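PDB 6DCS: stage III sporulation protein AF from Bacillus subtilis, which is a membrane-anchored component of a channel essential for sporulation, this piece being a ring-building-motif domain that probably takes part in its assembly. Local coordinates for residues Y14-M19 and I41-G46; K24-E29 and A103-I108; H33-V38 and Q92-Q97. One frame throughout, in Å; residues are numbered along the deposited sequence.

Contact 1 of 3, residues Y14-M19 and I41-G46; sequences YILEEM and IKLTAG
L16 of the helix and L43 of the strand meet through their methyl ends: L16 CD1 lies 4.0 Å from L43 CD2, and the two side chains cross obliquely. The backbones stand apart at this point, with 7.7 Å between L16 CA and L43 CA, the nearest pair of CA atoms across the segments. The interaction is apolar and rests on L16 against L43 and A45. The second branch of L16, CD2, reaches A45 CB at 4.0 Å, and L16 CD1 is also near that methyl, at 4.1 Å from A45 CB. Both methyls of L16 thus come against A45 CB from the same side, while L43 meets CD1. In L16, CG anti to the backbone N (chi1 -164°) goes with a side chain that sets off toward the strand. L43 and A45 both start their side chains toward the helix and T44 between them starts away from it, the alternation expected of an extended chain.

Hydrogen bonding does not join the two segments. The helix serves its own backbone, as in the bond from M19 N to I15 O of 2.9 Å, and the polar side chains of the strand look to its sheet partner: T44 OG1 bonds to T57 OG1 and K42 NZ to Y61 OH.

The buried surface is 176 Å², both sides summed, and none of the three touching residues is fully buried, so this is a helix-on-sheet contact near the surface. It lays the early turns of helix 11-30 on the far part of strand 37-45, an outermost strand within the chain. L23 packs on L43 from the same helix, and I55 of the adjacent antiparallel strand 55-63 touches both L43 and M19.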
loop_
_atom_site.group_PDB
_atom_site.type_symbol
_atom_site.label_atom_id
_atom_site.label_comp_id
_atom_site.label_asym_id
_atom_site.label_seq_id
_atom_site.Cartn_x
_atom_site.Cartn_y
_atom_site.Cartn_z
ATOM N N TYR A 14 -8.251 12.289 -14.333
ATOM C CA TYR A 14 -6.930 12.816 -14.665
ATOM C C TYR A 14 -6.241 13.380 -13.430
ATOM O O TYR A 14 -5.090 13.034 -13.116
ATOM C CB TYR A 14 -7.048 13.908 -15.730
ATOM C CG TYR A 14 -5.918 14.916 -15.631
ATOM C CD1 TYR A 14 -4.637 14.573 -16.027
ATOM C CD2 TYR A 14 -6.137 16.191 -15.122
ATOM C CE1 TYR A 14 -3.617 15.458 -15.927
ATOM C CE2 TYR A 14 -5.133 17.085 -15.026
ATOM C CZ TYR A 14 -3.845 16.721 -15.423
ATOM O OH TYR A 14 -2.770 17.607 -15.326
ATOM N N ILE A 15 -6.932 14.293 -12.747
ATOM C CA ILE A 15 -6.385 14.915 -11.555
ATOM C C ILE A 15 -5.976 13.850 -10.566
ATOM O O ILE A 15 -4.855 13.870 -10.025
ATOM C CB ILE A 15 -7.419 15.873 -10.953
ATOM C CG1 ILE A 15 -7.525 17.114 -11.831
ATOM C CG2 ILE A 15 -7.076 16.210 -9.526
ATOM C CD1 ILE A 15 -8.804 17.867 -11.589
ATOM N N LEU A 16 -6.874 12.888 -10.344
ATOM C CA LEU A 16 -6.620 11.786 -9.428
ATOM C C LEU A 16 -5.420 10.949 -9.861
ATOM O O LEU A 16 -4.677 10.455 -9.010
ATOM C CB LEU A 16 -7.875 10.929 -9.318
ATOM C CG LEU A 16 -7.940 9.962 -8.156
ATOM C CD1 LEU A 16 -7.734 10.748 -6.915
ATOM C CD2 LEU A 16 -9.269 9.241 -8.082
ATOM N N GLU A 17 -5.176 10.806 -11.165
ATOM C CA GLU A 17 -3.964 10.089 -11.575
ATOM C C GLU A 17 -2.715 10.932 -11.429
ATOM O O GLU A 17 -1.612 10.383 -11.334
ATOM C CB GLU A 17 -4.058 9.616 -13.022
ATOM C CG GLU A 17 -4.903 8.349 -13.224
ATOM C CD GLU A 17 -4.120 7.081 -12.952
ATOM O OE1 GLU A 17 -2.954 7.176 -12.507
ATOM O OE2 GLU A 17 -4.664 5.982 -13.196
ATOM N N GLU A 18 -2.861 12.257 -11.422
ATOM C CA GLU A 18 -1.712 13.126 -11.219
ATOM C C GLU A 18 -1.284 13.078 -9.762
ATOM O O GLU A 18 -0.108 12.862 -9.448
ATOM C CB GLU A 18 -2.068 14.548 -11.645
ATOM C CG GLU A 18 -1.184 15.637 -11.095
ATOM C CD GLU A 18 -1.705 17.017 -11.451
ATOM O OE1 GLU A 18 -2.293 17.154 -12.554
ATOM O OE2 GLU A 18 -1.544 17.954 -10.627
ATOM N N MET A 19 -2.242 13.256 -8.856
ATOM C CA MET A 19 -1.981 13.050 -7.440
ATOM C C MET A 19 -1.396 11.670 -7.179
ATOM O O MET A 19 -0.654 11.482 -6.210
ATOM C CB MET A 19 -3.280 13.228 -6.635
ATOM C CG MET A 19 -3.675 14.669 -6.376
ATOM S SD MET A 19 -5.160 14.944 -5.352
ATOM C CE MET A 19 -6.220 13.568 -5.810
ATOM N N ILE A 41 -0.683 0.925 -6.344
ATOM C CA ILE A 41 -1.281 1.937 -5.481
ATOM C C ILE A 41 -2.642 2.267 -6.069
ATOM O O ILE A 41 -2.726 2.626 -7.245
ATOM C CB ILE A 41 -0.405 3.205 -5.404
ATOM C CG1 ILE A 41 0.951 2.894 -4.785
ATOM C CG2 ILE A 41 -1.050 4.288 -4.556
ATOM C CD1 ILE A 41 1.897 4.108 -4.682
ATOM N N LYS A 42 -3.705 2.147 -5.261
ATOM C CA LYS A 42 -5.087 2.352 -5.726
ATOM C C LYS A 42 -5.740 3.486 -4.922
ATOM O O LYS A 42 -5.983 3.337 -3.713
ATOM C CB LYS A 42 -5.928 1.072 -5.578
ATOM C CG LYS A 42 -5.521 -0.166 -6.413
ATOM C CD LYS A 42 -6.674 -1.196 -6.513
ATOM C CE LYS A 42 -6.453 -2.488 -5.697
ATOM N NZ LYS A 42 -7.683 -3.019 -4.980
ATOM N N LEU A 43 -6.087 4.596 -5.575
ATOM C CA LEU A 43 -6.850 5.630 -4.881
ATOM C C LEU A 43 -8.351 5.557 -5.214
ATOM O O LEU A 43 -8.769 5.078 -6.276
ATOM C CB LEU A 43 -6.302 7.027 -5.196
ATOM C CG LEU A 43 -4.998 7.515 -4.507
ATOM C CD1 LEU A 43 -3.806 6.716 -4.928
ATOM C CD2 LEU A 43 -4.732 8.923 -4.916
ATOM N N THR A 44 -9.166 5.995 -4.262
ATOM C CA THR A 44 -10.577 6.249 -4.499
ATOM C C THR A 44 -10.896 7.684 -4.093
ATOM O O THR A 44 -10.247 8.267 -3.214
ATOM C CB THR A 44 -11.512 5.260 -3.749
ATOM O OG1 THR A 44 -11.727 5.680 -2.398
ATOM C CG2 THR A 44 -10.970 3.826 -3.753
ATOM N N ALA A 45 -11.877 8.265 -4.784
ATOM C CA ALA A 45 -12.343 9.608 -4.469
ATOM C C ALA A 45 -13.803 9.722 -4.882
ATOM O O ALA A 45 -14.301 8.914 -5.671
ATOM C CB ALA A 45 -11.487 10.684 -5.147
ATOM N N GLY A 46 -14.479 10.728 -4.329
ATOM C CA GLY A 46 -15.913 10.956 -4.471
ATOM C C GLY A 46 -16.226 12.084 -5.425
ATOM O O GLY A 46 -15.453 12.379 -6.345
#

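Contact 2 of 3, residues K24-E29 and A103-I108; sequences KKKAEE and ADIWEI
A27 and W106 form the close-packed, buried side of this helix-helix contact. A27 CB approaches the six-membered part of the indole at W106 CZ2, 3.9 Å away, on an oblique line. K26 CB comes to the same ring differently, at its edge and near its plane, 4.3 Å from W106 NE1. The indole nitrogen is itself satisfied just before this segment, by a hydrogen bond from W106 NE1 to the carbonyl oxygen of L23, so that one polar grip fixes the ring beside the helix. A chi1 of -74°, which sets W106 CG anti to the carbonyl carbon, helps bring the ring end closer to residues 24-29 than the initial direction of the side chain suggests. Both A27 and W106 are buried.

The two helices are those of the alpha-beta-beta-alpha-beta ring-building motif, which pack on one side of a three-stranded sheet: V38 touches A27, and I58 and V60 touch W106. Helix 81-106 stops directly after the indole. E107 takes a positive phi of 49° and closes a Schellman motif, with I108 N bonded to A103 O at 3.3 Å and E107 N to D104 O at 3.1 Å.

The solvent side is where I105 faces K26. I105 CG2 lies 3.9 Å from K26 O and 4.2 Å from K26 CG, meeting the backbone and the base of the lysine. I105 is partly exposed and K26 exposed: the lysine starts toward the second helix, but the rest of its chain leads its charged end away.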
loop_
_atom_site.group_PDB
_atom_site.type_symbol
_atom_site.label_atom_id
_atom_site.label_comp_id
_atom_site.label_asym_id
_atom_site.label_seq_id
_atom_site.Cartn_x
_atom_site.Cartn_y
_atom_site.Cartn_z
ATOM N N LYS A 24 3.164 8.204 -5.824
ATOM C CA LYS A 24 3.988 7.031 -6.043
ATOM C C LYS A 24 5.452 7.408 -5.937
ATOM O O LYS A 24 6.192 6.818 -5.141
ATOM C CB LYS A 24 3.682 6.395 -7.398
ATOM C CG LYS A 24 4.467 5.115 -7.609
ATOM C CD LYS A 24 3.810 4.165 -8.616
ATOM C CE LYS A 24 3.879 4.685 -10.060
ATOM N NZ LYS A 24 3.381 3.657 -11.037
ATOM N N LYS A 25 5.873 8.428 -6.700
ATOM C CA LYS A 25 7.266 8.852 -6.679
ATOM C C LYS A 25 7.737 9.062 -5.247
ATOM O O LYS A 25 8.690 8.416 -4.801
ATOM C CB LYS A 25 7.468 10.119 -7.529
ATOM C CG LYS A 25 8.082 9.830 -8.914
ATOM C CD LYS A 25 7.627 10.812 -10.019
ATOM C CE LYS A 25 7.197 10.077 -11.312
ATOM N NZ LYS A 25 6.692 10.985 -12.394
ATOM N N LYS A 26 7.035 9.916 -4.497
ATOM C CA LYS A 26 7.446 10.241 -3.136
ATOM C C LYS A 26 7.581 8.990 -2.278
ATOM O O LYS A 26 8.478 8.903 -1.434
ATOM C CB LYS A 26 6.458 11.199 -2.500
ATOM C CG LYS A 26 7.040 12.197 -1.552
ATOM C CD LYS A 26 7.756 13.334 -2.275
ATOM C CE LYS A 26 8.103 14.517 -1.343
ATOM N NZ LYS A 26 8.609 15.696 -2.135
ATOM N N ALA A 27 6.720 8.002 -2.471
ATOM C CA ALA A 27 6.947 6.769 -1.736
ATOM C C ALA A 27 8.232 6.105 -2.202
ATOM O O ALA A 27 9.105 5.786 -1.385
ATOM C CB ALA A 27 5.770 5.817 -1.887
ATOM N N GLU A 28 8.388 5.940 -3.518
ATOM C CA GLU A 28 9.567 5.262 -4.041
ATOM C C GLU A 28 10.863 5.833 -3.485
ATOM O O GLU A 28 11.856 5.110 -3.410
ATOM C CB GLU A 28 9.580 5.320 -5.569
ATOM C CG GLU A 28 9.060 4.059 -6.207
ATOM C CD GLU A 28 8.460 4.304 -7.582
ATOM O OE1 GLU A 28 7.535 3.541 -7.978
ATOM O OE2 GLU A 28 8.929 5.245 -8.269
ATOM N N GLU A 29 10.871 7.102 -3.075
ATOM C CA GLU A 29 12.072 7.672 -2.479
ATOM C C GLU A 29 12.478 6.937 -1.198
ATOM O O GLU A 29 13.645 6.563 -1.043
ATOM C CB GLU A 29 11.848 9.155 -2.221
ATOM C CG GLU A 29 12.107 10.010 -3.452
ATOM C CD GLU A 29 12.346 11.469 -3.087
ATOM O OE1 GLU A 29 11.572 11.998 -2.247
ATOM O OE2 GLU A 29 13.328 12.071 -3.608
ATOM N N ALA A 103 2.286 7.088 6.093
ATOM C CA ALA A 103 1.588 8.161 6.791
ATOM C C ALA A 103 2.492 9.380 6.980
ATOM O O ALA A 103 2.151 10.496 6.573
ATOM C CB ALA A 103 1.097 7.653 8.143
ATOM N N ASP A 104 3.647 9.182 7.613
ATOM C CA ASP A 104 4.600 10.266 7.786
ATOM C C ASP A 104 5.015 10.857 6.438
ATOM O O ASP A 104 4.928 12.068 6.225
ATOM C CB ASP A 104 5.819 9.751 8.568
ATOM C CG ASP A 104 5.514 9.511 10.051
ATOM O OD1 ASP A 104 4.470 10.022 10.539
ATOM O OD2 ASP A 104 6.292 8.783 10.728
ATOM N N ILE A 105 5.482 10.013 5.515
ATOM C CA ILE A 105 6.011 10.514 4.245
ATOM C C ILE A 105 4.999 11.420 3.552
ATOM O O ILE A 105 5.337 12.513 3.074
ATOM C CB ILE A 105 6.375 9.343 3.322
ATOM C CG1 ILE A 105 7.499 8.517 3.911
ATOM C CG2 ILE A 105 6.756 9.871 1.936
ATOM C CD1 ILE A 105 7.694 7.195 3.196
ATOM N N TRP A 106 3.744 10.955 3.451
ATOM C CA TRP A 106 2.750 11.645 2.667
ATOM C C TRP A 106 2.037 12.739 3.441
ATOM O O TRP A 106 1.253 13.492 2.840
ATOM C CB TRP A 106 1.730 10.640 2.183
ATOM C CG TRP A 106 2.194 9.770 1.105
ATOM C CD1 TRP A 106 3.163 10.037 0.173
ATOM C CD2 TRP A 106 1.697 8.467 0.816
ATOM N NE1 TRP A 106 3.287 8.962 -0.684
ATOM C CE2 TRP A 106 2.392 7.991 -0.308
ATOM C CE3 TRP A 106 0.748 7.647 1.418
ATOM C CZ2 TRP A 106 2.155 6.728 -0.852
ATOM C CZ3 TRP A 106 0.511 6.401 0.872
ATOM C CH2 TRP A 106 1.213 5.953 -0.245
ATOM N N GLU A 107 2.280 12.827 4.742
ATOM C CA GLU A 107 1.564 13.727 5.639
ATOM C C GLU A 107 0.060 13.576 5.433
ATOM O O GLU A 107 -0.649 14.494 5.025
ATOM C CB GLU A 107 2.031 15.167 5.471
ATOM C CG GLU A 107 3.534 15.305 5.615
ATOM C CD GLU A 107 3.952 16.701 6.029
ATOM O OE1 GLU A 107 4.152 16.893 7.257
ATOM O OE2 GLU A 107 4.084 17.592 5.146
ATOM N N ILE A 108 -0.398 12.362 5.721
ATOM C CA ILE A 108 -1.787 11.946 5.588
ATOM C C ILE A 108 -2.093 10.929 6.677
ATOM O O ILE A 108 -1.287 10.013 6.912
ATOM C CB ILE A 108 -2.068 11.331 4.201
ATOM C CG1 ILE A 108 -2.089 12.398 3.125
ATOM C CG2 ILE A 108 -3.369 10.591 4.196
ATOM C CD1 ILE A 108 -1.718 11.861 1.759
#

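Contact 3 of 3, residues H33-V38 and Q92-Q97; sequences HDEYKV and QKEAKQ
E94 reaches across from its helix to Y36 and E35, and its atoms can be followed outward in turn. CB leaves the helix toward residues 33-38, and CG, anti to the backbone N, is the first atom to touch: E94 CG lies 3.9 Å from Y36 CE1, meeting the ring obliquely. A bend at the next bond (chi2 80°) keeps the carboxylate beside the ring, with E94 CD 4.0 Å from Y36 CE1. The ring and carboxylate planes are 52° apart. At the tip, E94 OE1 is also 3.9 Å from Y36 CE1, and it lies 3.5 Å from E35 OE1, the carboxylate planes of the two glutamates being 85° apart.

No hydrogen bond crosses the contact. The two acids are like-charged groups lying close together at the solvent side, where E35 is exposed and water probably screens them. With an alanine here, the CG and carboxylate that lean on Y36 would be gone, which would probably leave Y36 CE1 without its partner from this helix and open a gap beside the ring.

The contact buries 99 Å², both sides summed, and the backbones are well apart, with Y36 CA 10.6 Å from E94 CA. It links the middle of helix 81-106 to the chain leading from helix 11-30 into strand 37-45. There Y36 also packs on F31 just after helix 11-30, on M62 of strand 55-63 and on M117 just past strand 113-116, while the backbone of K37 pairs with A63.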
loop_
_atom_site.group_PDB
_atom_site.type_symbol
_atom_site.label_atom_id
_atom_site.label_comp_id
_atom_site.label_asym_id
_atom_site.label_seq_id
_atom_site.Cartn_x
_atom_site.Cartn_y
_atom_site.Cartn_z
ATOM N N HIS A 33 15.679 1.366 -2.168
ATOM C CA HIS A 33 16.799 0.466 -1.923
ATOM C C HIS A 33 16.530 -0.267 -0.603
ATOM O O HIS A 33 17.327 -0.190 0.354
ATOM C CB HIS A 33 18.076 1.273 -1.850
ATOM C CG HIS A 33 17.863 2.647 -1.265
ATOM N ND1 HIS A 33 17.245 3.674 -1.956
ATOM C CD2 HIS A 33 18.136 3.146 -0.032
ATOM C CE1 HIS A 33 17.171 4.747 -1.185
ATOM N NE2 HIS A 33 17.709 4.454 -0.013
ATOM N N ASP A 34 15.396 -0.976 -0.571
ATOM C CA ASP A 34 14.810 -1.441 0.688
ATOM C C ASP A 34 14.307 -2.866 0.505
ATOM O O ASP A 34 14.268 -3.386 -0.612
ATOM C CB ASP A 34 13.655 -0.532 1.160
ATOM C CG ASP A 34 14.136 0.747 1.859
ATOM O OD1 ASP A 34 13.594 1.045 2.942
ATOM O OD2 ASP A 34 15.035 1.442 1.341
ATOM N N GLU A 35 13.917 -3.500 1.622
ATOM C CA GLU A 35 13.256 -4.805 1.543
ATOM C C GLU A 35 12.070 -4.756 0.620
ATOM O O GLU A 35 11.845 -5.663 -0.178
ATOM C CB GLU A 35 12.725 -5.268 2.893
ATOM C CG GLU A 35 12.049 -6.646 2.872
ATOM C CD GLU A 35 12.158 -7.456 4.203
ATOM O OE1 GLU A 35 12.023 -6.858 5.292
ATOM O OE2 GLU A 35 12.506 -8.662 4.135
ATOM N N TYR A 36 11.281 -3.713 0.735
ATOM C CA TYR A 36 9.973 -3.689 0.121
ATOM C C TYR A 36 9.951 -2.659 -0.987
ATOM O O TYR A 36 10.632 -1.630 -0.924
ATOM C CB TYR A 36 8.896 -3.417 1.166
ATOM C CG TYR A 36 8.549 -4.675 1.916
ATOM C CD1 TYR A 36 7.766 -4.637 3.051
ATOM C CD2 TYR A 36 8.990 -5.917 1.467
ATOM C CE1 TYR A 36 7.437 -5.795 3.742
ATOM C CE2 TYR A 36 8.665 -7.088 2.150
ATOM C CZ TYR A 36 7.892 -7.018 3.294
ATOM O OH TYR A 36 7.548 -8.158 3.995
ATOM N N LYS A 37 9.215 -2.995 -2.024
ATOM C CA LYS A 37 9.043 -2.161 -3.193
ATOM C C LYS A 37 7.560 -1.845 -3.276
ATOM O O LYS A 37 6.722 -2.750 -3.204
ATOM C CB LYS A 37 9.543 -2.904 -4.437
ATOM C CG LYS A 37 10.371 -2.103 -5.448
ATOM C CD LYS A 37 9.520 -1.840 -6.695
ATOM C CE LYS A 37 10.151 -0.874 -7.688
ATOM N NZ LYS A 37 9.086 -0.363 -8.610
ATOM N N VAL A 38 7.236 -0.558 -3.358
ATOM C CA VAL A 38 5.855 -0.179 -3.607
ATOM C C VAL A 38 5.500 -0.632 -5.014
ATOM O O VAL A 38 6.257 -0.400 -5.970
ATOM C CB VAL A 38 5.670 1.330 -3.374
ATOM C CG1 VAL A 38 6.382 1.734 -2.092
ATOM C CG2 VAL A 38 6.237 2.145 -4.528
ATOM N N GLN A 92 2.254 -8.841 11.431
ATOM C CA GLN A 92 1.315 -7.756 11.698
ATOM C C GLN A 92 2.077 -6.470 11.896
ATOM O O GLN A 92 1.722 -5.426 11.338
ATOM C CB GLN A 92 0.476 -8.057 12.939
ATOM C CG GLN A 92 -0.898 -7.403 12.936
ATOM C CD GLN A 92 -1.761 -7.909 11.789
ATOM O OE1 GLN A 92 -1.452 -8.933 11.166
ATOM N NE2 GLN A 92 -2.825 -7.177 11.481
ATOM N N LYS A 93 3.193 -6.572 12.622
ATOM C CA LYS A 93 3.947 -5.423 13.095
ATOM C C LYS A 93 4.767 -4.812 11.955
ATOM O O LYS A 93 4.903 -3.594 11.861
ATOM C CB LYS A 93 4.809 -5.880 14.289
ATOM C CG LYS A 93 6.089 -5.159 14.488
ATOM C CD LYS A 93 5.866 -3.841 15.246
ATOM C CE LYS A 93 7.220 -3.277 15.445
ATOM N NZ LYS A 93 7.961 -3.212 14.177
ATOM N N GLU A 94 5.280 -5.644 11.052
ATOM C CA GLU A 94 5.845 -5.130 9.808
ATOM C C GLU A 94 4.806 -4.327 9.042
ATOM O O GLU A 94 5.018 -3.148 8.742
ATOM C CB GLU A 94 6.405 -6.281 8.954
ATOM C CG GLU A 94 6.859 -5.835 7.584
ATOM C CD GLU A 94 8.250 -5.189 7.585
ATOM O OE1 GLU A 94 9.242 -5.868 7.206
ATOM O OE2 GLU A 94 8.347 -4.002 7.981
ATOM N N ALA A 95 3.650 -4.928 8.760
ATOM C CA ALA A 95 2.608 -4.244 7.998
ATOM C C ALA A 95 2.316 -2.862 8.576
ATOM O O ALA A 95 2.331 -1.855 7.851
ATOM C CB ALA A 95 1.331 -5.093 7.967
ATOM N N LYS A 96 2.088 -2.794 9.889
ATOM C CA LYS A 96 1.768 -1.525 10.514
ATOM C C LYS A 96 2.928 -0.530 10.393
ATOM O O LYS A 96 2.718 0.683 10.472
ATOM C CB LYS A 96 1.397 -1.766 11.976
ATOM C CG LYS A 96 0.540 -0.689 12.592
ATOM C CD LYS A 96 -0.253 -1.262 13.774
ATOM C CE LYS A 96 -1.747 -1.523 13.441
ATOM N NZ LYS A 96 -2.207 -2.711 14.225
ATOM N N GLN A 97 4.155 -0.996 10.193
ATOM C CA GLN A 97 5.236 -0.015 10.113
ATOM C C GLN A 97 5.319 0.651 8.750
ATOM O O GLN A 97 5.528 1.867 8.688
ATOM C CB GLN A 97 6.585 -0.639 10.461
ATOM C CG GLN A 97 7.737 0.397 10.540
ATOM C CD GLN A 97 9.031 -0.061 9.844
ATOM O OE1 GLN A 97 9.020 -0.941 8.967
ATOM N NE2 GLN A 97 10.164 0.496 10.288
#

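How the contacts relate
Contact 2 is the most buried, with two of its four touching residues buried, whereas contacts 1 and 3 are surface contacts. Helix 11-30 serves contacts 1 and 2, strand 37-45 and the chain leading into it contacts 1 and 3, and helix 81-106 contacts 2 and 3. Chemistry follows place: methyl groups alone in contact 1, an indole and an isoleucine against alanine and lysine in contact 2, and acidic groups beside a tyrosine ring in contact 3. Contact 2 touches both others, through I41 CD1 to K24 CA at 3.8 Å and E28 CG to V38 CG2 at 3.8 Å. Contacts 1 and 3, about 23 Å apart between centres, lie on opposite sides of the chain's centre.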